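Local coordinates for putative peptide ABC-transport system periplasmic peptide-binding protein (Campylobacter jejuni, PDB 4OEV) that binds a nickel(II) ion together with oxalate outside the cytoplasm, consistent with delivering nickel to an ABC-type importer, at residues A239-L244 with I382-P387; N284-R289 with F454-Y459. One frame throughout, in Å; residues are numbered along the deposited sequence.

From the N terminus the chain reaches 239-244 first, then the loop segment 284-289, then 382-387 and finally 454-459. Interaction 1 closes a loop of 137 residues between 244 and 382, and interaction 2 one of 164 residues between 289 and 454; because the four segments alternate, the loops cross and neither nests in the other. Strands 241-246 and 454-467 are neighbours in one antiparallel sheet, where Leu244 N probably bonds to Ile455 O and Arg242 N to Ala458 O. Interaction 1 adds strand 379-384, which carries part of the oxalate pocket, to strand 241-246. Interaction 2 lays the loop after strand 280-282 against strand 454-467.

Interaction 1 (A239-L244 with I382-P387); sequences ADYRAL and IGWGSP. With OXL (oxalate ion), chain D.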
loop_
_atom_site.group_PDB
_atom_site.type_symbol
_atom_site.label_atom_id
_atom_site.label_comp_id
_atom_site.label_asym_id
_atom_site.label_seq_id
_atom_site.Cartn_x
_atom_site.Cartn_y
_atom_site.Cartn_z
ATOM N N ALA A 239 -4.151 0.953 8.137
ATOM C CA ALA A 239 -2.824 1.522 8.397
ATOM C C ALA A 239 -2.486 2.542 7.302
ATOM O O ALA A 239 -1.337 2.974 7.142
ATOM C CB ALA A 239 -1.744 0.392 8.479
ATOM N N ASP A 240 -3.502 2.902 6.523
ATOM C CA ASP A 240 -3.326 3.808 5.400
ATOM C C ASP A 240 -3.308 5.276 5.840
ATOM O O ASP A 240 -4.260 5.722 6.477
ATOM C CB ASP A 240 -4.461 3.585 4.407
ATOM C CG ASP A 240 -4.214 4.272 3.091
ATOM O OD1 ASP A 240 -3.079 4.730 2.843
ATOM O OD2 ASP A 240 -5.138 4.311 2.276
ATOM N N TYR A 241 -2.264 6.025 5.502
ATOM C CA TYR A 241 -2.261 7.491 5.827
ATOM C C TYR A 241 -2.178 8.381 4.574
ATOM O O TYR A 241 -1.739 7.941 3.510
ATOM C CB TYR A 241 -1.106 7.835 6.789
ATOM C CG TYR A 241 0.274 7.575 6.183
ATOM C CD1 TYR A 241 0.860 8.507 5.319
ATOM C CD2 TYR A 241 0.989 6.425 6.495
ATOM C CE1 TYR A 241 2.122 8.257 4.740
ATOM C CE2 TYR A 241 2.263 6.183 5.938
ATOM C CZ TYR A 241 2.791 7.089 5.053
ATOM O OH TYR A 241 4.019 6.863 4.485
ATOM N N ARG A 242 -2.621 9.641 4.694
ATOM C CA ARG A 242 -2.465 10.636 3.647
ATOM C C ARG A 242 -1.462 11.673 4.134
ATOM O O ARG A 242 -1.392 11.934 5.312
ATOM C CB ARG A 242 -3.786 11.372 3.279
ATOM C CG ARG A 242 -4.818 10.429 2.647
ATOM C CD ARG A 242 -4.490 10.093 1.212
ATOM N NE ARG A 242 -5.263 8.946 0.772
ATOM C CZ ARG A 242 -4.922 7.679 0.982
ATOM N NH1 ARG A 242 -3.811 7.356 1.646
ATOM N NH2 ARG A 242 -5.709 6.717 0.542
ATOM N N ALA A 243 -0.703 12.229 3.204
ATOM C CA ALA A 243 0.362 13.201 3.514
ATOM C C ALA A 243 0.637 14.058 2.311
ATOM O O ALA A 243 0.306 13.646 1.191
ATOM C CB ALA A 243 1.687 12.427 3.971
ATOM N N LEU A 244 1.244 15.250 2.528
ATOM C CA LEU A 244 1.842 16.007 1.440
ATOM C C LEU A 244 3.269 15.488 1.241
ATOM O O LEU A 244 4.079 15.576 2.165
ATOM C CB LEU A 244 1.905 17.527 1.730
ATOM C CG LEU A 244 2.452 18.323 0.563
ATOM C CD1 LEU A 244 1.432 18.184 -0.538
ATOM C CD2 LEU A 244 2.652 19.870 1.001
ATOM N N ILE A 382 -0.070 12.371 -1.287
ATOM C CA ILE A 382 0.387 10.959 -1.382
ATOM C C ILE A 382 -0.247 10.099 -0.283
ATOM O O ILE A 382 -0.852 10.639 0.646
ATOM C CB ILE A 382 1.941 10.924 -1.245
ATOM C CG1 ILE A 382 2.554 9.598 -1.797
ATOM C CG2 ILE A 382 2.315 11.024 0.284
ATOM C CD1 ILE A 382 4.060 9.721 -2.017
ATOM N N GLY A 383 -0.136 8.747 -0.360
ATOM C CA GLY A 383 -0.672 7.942 0.710
ATOM C C GLY A 383 0.178 6.624 0.679
ATOM O O GLY A 383 0.693 6.301 -0.390
ATOM N N TRP A 384 0.364 5.966 1.826
ATOM C CA TRP A 384 1.032 4.623 1.914
ATOM C C TRP A 384 0.529 3.970 3.161
ATOM O O TRP A 384 -0.144 4.608 3.945
ATOM C CB TRP A 384 2.578 4.718 2.011
ATOM C CG TRP A 384 3.260 5.338 0.863
ATOM C CD1 TRP A 384 3.921 6.558 0.844
ATOM C CD2 TRP A 384 3.359 4.808 -0.439
ATOM N NE1 TRP A 384 4.409 6.799 -0.424
ATOM C CE2 TRP A 384 4.097 5.722 -1.216
ATOM C CE3 TRP A 384 2.943 3.602 -1.026
ATOM C CZ2 TRP A 384 4.394 5.483 -2.560
ATOM C CZ3 TRP A 384 3.227 3.383 -2.364
ATOM C CH2 TRP A 384 3.960 4.305 -3.100
ATOM N N GLY A 385 0.870 2.695 3.387
ATOM C CA GLY A 385 0.557 2.113 4.677
ATOM C C GLY A 385 0.214 0.623 4.564
ATOM O O GLY A 385 -0.500 0.222 3.640
ATOM N N SER A 386 0.729 -0.186 5.475
ATOM C CA SER A 386 0.479 -1.661 5.414
ATOM C C SER A 386 0.277 -2.112 6.835
ATOM O O SER A 386 0.954 -1.637 7.761
ATOM C CB SER A 386 1.641 -2.400 4.712
ATOM O OG SER A 386 1.428 -3.858 4.664
ATOM N N PRO A 387 -0.658 -3.035 7.038
ATOM C CA PRO A 387 -0.858 -3.591 8.364
ATOM C C PRO A 387 0.169 -4.708 8.629
ATOM O O PRO A 387 0.231 -5.248 9.727
ATOM C CB PRO A 387 -2.274 -4.160 8.294
ATOM C CG PRO A 387 -2.416 -4.569 6.878
ATOM C CD PRO A 387 -1.574 -3.621 6.047
HETATM C C1 OXL D . -0.501 7.029 -3.515
HETATM C C2 OXL D . 0.689 6.162 -3.913
HETATM O O1 OXL D . -0.407 8.287 -3.188
HETATM O O2 OXL D . 1.642 6.752 -4.455
HETATM O O3 OXL D . -1.612 6.465 -3.565
HETATM O O4 OXL D . 0.659 4.877 -3.848
#
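Trp384 O accepts Tyr241 N at 3.0 Å in a nearly straight bond, and the same carbonyl oxygen lies 3.3 Å above one face of the Tyr241 ring, toward its rim. The return bond from Trp384 N to Tyr241 O is weak. At the next hydrogen-bonded pair, Ala243 N reaches Ile382 O and Ile382 N returns to Ala243 O at 2.8 Å, so this pair is linked both ways. Between them Arg242 faces Gly383, where the strands come close enough for Gly383 CA to approach Tyr241 O; the guanidinium NH1 of Arg242 fills the place of a side chain at 383, lying 3.3 Å from Gly383 CA. Gly385, at a positive phi of 146°, tucks its CA against Ala239 O.

On the face of the sheet shared by Tyr241, Ala243, Ile382 and Trp384, the phenol crosses the indole, its OH 3.6 Å from Trp384 CB and near the plane of the indole at its edge. Chi1 of 63° places the Tyr241 ring between its backbone N and carbonyl carbon, which carries it over to Trp384. The indole in turn offers a face to oxalate, with O4 3.3 Å above its plane, while Gly383 N gives oxalate O1 a weak bond.

Farther out, Arg242 grips Asp240 end-on, NH1 to OD1 and NH2 to OD2. Asp240 OD1 also accepts His480 ND1, and OD2 accepts His481 N; both histidines are nickel ligands, so Asp240 is a second-shell residue that probably helps orient them. The Trp411 ring meets Trp384 with its plane nearly parallel, and Arg344 supplies oxalate with another hydrogen bond. The antiparallel pair of strands 241-246 and 379-384 thus brings Ile382, Gly383 and Trp384 to the nickel-oxalate site of a family 5 solute-binding protein.

Interaction 2 (N284-R289 with F454-Y459); sequences NHPLER and FIFLAY
Phe456 meets the loop through its ring. His285 CA sits 3.8 Å from the Phe456 ring centroid and only 8° off the normal, a CH-pi contact over one face; Phe454, two residues earlier in the strand, lays CD2 over the opposite face, so the ring is sandwiched between the loop backbone and the Phe454 side chain. Farther round the ring, Pro286 CB touches Phe456 CE1 at 3.7 Å, with the pyrrolidine crossing at a slant, and Asn284 O approaches CD2. Chi1 of -78°, with CG opposite the carbonyl carbon, extends the ring toward the loop. Tyr241 of the neighbouring strand also packs on Phe456.

After the classic beta bulge at Leu457 and Ala458, Tyr459 again points toward the loop and brings the polar part of the contact. Tyr459 OH donates to His285 O at 2.6 Å, in the carbonyl plane and on a lone pair, and accepts Glu288 N at 2.9 Å in a bond of 172°. Glu288 CB packs beside the phenol, and Glu288 OE1 approaches Tyr459 CE2 at the ring edge, 3.5 Å away, with carboxylate and ring planes perpendicular. The ring of Phe281 meets that of Tyr459, their planes nearly parallel.

The loop is also braced from within. Glu288 OE1 accepts both Asn284 N, at 2.6 Å, and His285 N, while Leu287 N bonds to His285 ND1. Glu288 CG lies over the centre of the imidazole, whose NE2 bonds to Asn293.

One hydroxyl acting as donor and acceptor thus ties together two backbone groups three residues apart, while one carboxylate oxygen gathers two amides nearby. The loop is therefore held by side-chain oxygens, an imidazole nitrogen and an aromatic face; the two amides would probably stabilise Glu288 as a carboxylate.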
loop_
_atom_site.group_PDB
_atom_site.type_symbol
_atom_site.label_atom_id
_atom_site.label_comp_id
_atom_site.label_asym_id
_atom_site.label_seq_id
_atom_site.Cartn_x
_atom_site.Cartn_y
_atom_site.Cartn_z
ATOM N N ASN A 284 1.270 11.712 12.159
ATOM C CA ASN A 284 2.543 12.388 12.399
ATOM C C ASN A 284 3.705 11.583 11.863
ATOM O O ASN A 284 4.750 12.127 11.549
ATOM C CB ASN A 284 2.725 12.626 13.907
ATOM C CG ASN A 284 1.965 13.830 14.381
ATOM O OD1 ASN A 284 2.149 14.927 13.834
ATOM N ND2 ASN A 284 1.105 13.646 15.403
ATOM N N HIS A 285 3.531 10.275 11.762
ATOM C CA HIS A 285 4.610 9.454 11.191
ATOM C C HIS A 285 4.022 8.152 10.593
ATOM O O HIS A 285 2.819 7.934 10.697
ATOM C CB HIS A 285 5.695 9.200 12.251
ATOM C CG HIS A 285 5.362 8.149 13.271
ATOM N ND1 HIS A 285 5.249 6.807 12.964
ATOM C CD2 HIS A 285 5.219 8.237 14.615
ATOM C CE1 HIS A 285 4.999 6.127 14.060
ATOM N NE2 HIS A 285 4.981 6.966 15.081
ATOM N N PRO A 286 4.845 7.322 9.916
ATOM C CA PRO A 286 4.195 6.335 9.033
ATOM C C PRO A 286 3.962 4.959 9.668
ATOM O O PRO A 286 3.509 4.015 8.980
ATOM C CB PRO A 286 5.179 6.225 7.883
ATOM C CG PRO A 286 6.505 6.399 8.540
ATOM C CD PRO A 286 6.307 7.293 9.752
ATOM N N LEU A 287 4.174 4.859 10.973
ATOM C CA LEU A 287 4.052 3.561 11.629
ATOM C C LEU A 287 3.148 3.578 12.858
ATOM O O LEU A 287 3.373 2.807 13.799
ATOM C CB LEU A 287 5.457 3.049 12.010
ATOM C CG LEU A 287 6.382 2.653 10.867
ATOM C CD1 LEU A 287 7.768 2.406 11.381
ATOM C CD2 LEU A 287 5.867 1.395 10.170
ATOM N N GLU A 288 2.098 4.416 12.844
ATOM C CA GLU A 288 1.260 4.641 14.044
ATOM C C GLU A 288 0.178 3.573 14.299
ATOM O O GLU A 288 -0.588 3.649 15.288
ATOM C CB GLU A 288 0.610 6.021 13.953
ATOM C CG GLU A 288 1.687 7.125 13.991
ATOM C CD GLU A 288 1.103 8.506 14.183
ATOM O OE1 GLU A 288 1.112 9.282 13.189
ATOM O OE2 GLU A 288 0.636 8.793 15.301
ATOM N N ARG A 289 0.119 2.586 13.416
ATOM C CA ARG A 289 -0.713 1.416 13.665
ATOM C C ARG A 289 0.147 0.153 13.757
ATOM O O ARG A 289 -0.387 -0.972 13.797
ATOM C CB ARG A 289 -1.772 1.242 12.576
ATOM C CG ARG A 289 -2.956 2.202 12.733
ATOM C CD ARG A 289 -4.254 1.481 12.420
ATOM N NE ARG A 289 -5.351 2.438 12.340
ATOM C CZ ARG A 289 -6.227 2.652 13.317
ATOM N NH1 ARG A 289 -6.151 1.942 14.440
ATOM N NH2 ARG A 289 -7.193 3.560 13.161
ATOM N N PHE A 454 7.745 14.648 4.438
ATOM C CA PHE A 454 6.306 14.868 4.185
ATOM C C PHE A 454 5.725 15.966 5.075
ATOM O O PHE A 454 6.341 16.398 6.069
ATOM C CB PHE A 454 5.427 13.618 4.451
ATOM C CG PHE A 454 5.702 12.369 3.587
ATOM C CD1 PHE A 454 6.497 12.361 2.418
ATOM C CD2 PHE A 454 5.040 11.179 3.929
ATOM C CE1 PHE A 454 6.719 11.162 1.702
ATOM C CE2 PHE A 454 5.249 9.979 3.210
ATOM C CZ PHE A 454 6.067 9.979 2.087
ATOM N N ILE A 455 4.481 16.345 4.779
ATOM C CA ILE A 455 3.575 16.770 5.858
ATOM C C ILE A 455 2.603 15.604 6.102
ATOM O O ILE A 455 1.795 15.293 5.196
ATOM C CB ILE A 455 2.730 17.987 5.546
ATOM C CG1 ILE A 455 3.624 19.190 5.206
ATOM C CG2 ILE A 455 1.870 18.278 6.735
ATOM C CD1 ILE A 455 2.821 20.430 4.826
ATOM N N PHE A 456 2.726 14.903 7.233
ATOM C CA PHE A 456 1.770 13.804 7.502
ATOM C C PHE A 456 0.435 14.431 7.891
ATOM O O PHE A 456 0.415 15.388 8.646
ATOM C CB PHE A 456 2.245 12.881 8.595
ATOM C CG PHE A 456 3.282 11.908 8.146
ATOM C CD1 PHE A 456 2.912 10.599 7.821
ATOM C CD2 PHE A 456 4.597 12.271 8.052
ATOM C CE1 PHE A 456 3.849 9.659 7.421
ATOM C CE2 PHE A 456 5.577 11.298 7.618
ATOM C CZ PHE A 456 5.170 10.010 7.325
ATOM N N LEU A 457 -0.665 13.883 7.403
ATOM C CA LEU A 457 -1.961 14.533 7.652
ATOM C C LEU A 457 -2.877 13.629 8.467
ATOM O O LEU A 457 -3.216 13.970 9.598
ATOM C CB LEU A 457 -2.600 14.919 6.324
ATOM C CG LEU A 457 -1.765 15.963 5.568
ATOM C CD1 LEU A 457 -2.229 16.054 4.095
ATOM C CD2 LEU A 457 -1.939 17.328 6.255
ATOM N N ALA A 458 -3.267 12.462 7.935
ATOM C CA ALA A 458 -4.227 11.660 8.669
ATOM C C ALA A 458 -4.187 10.161 8.289
ATOM O O ALA A 458 -3.904 9.817 7.144
ATOM C CB ALA A 458 -5.631 12.187 8.448
ATOM N N TYR A 459 -4.498 9.316 9.260
ATOM C CA TYR A 459 -4.778 7.892 9.030
ATOM C C TYR A 459 -6.278 7.721 8.759
ATOM O O TYR A 459 -7.086 8.367 9.403
ATOM C CB TYR A 459 -4.374 7.062 10.238
ATOM C CG TYR A 459 -2.883 6.752 10.284
ATOM C CD1 TYR A 459 -2.388 5.535 9.834
ATOM C CD2 TYR A 459 -1.984 7.656 10.826
ATOM C CE1 TYR A 459 -1.014 5.229 9.900
ATOM C CE2 TYR A 459 -0.602 7.375 10.880
ATOM C CZ TYR A 459 -0.129 6.164 10.430
ATOM O OH TYR A 459 1.224 5.889 10.487
#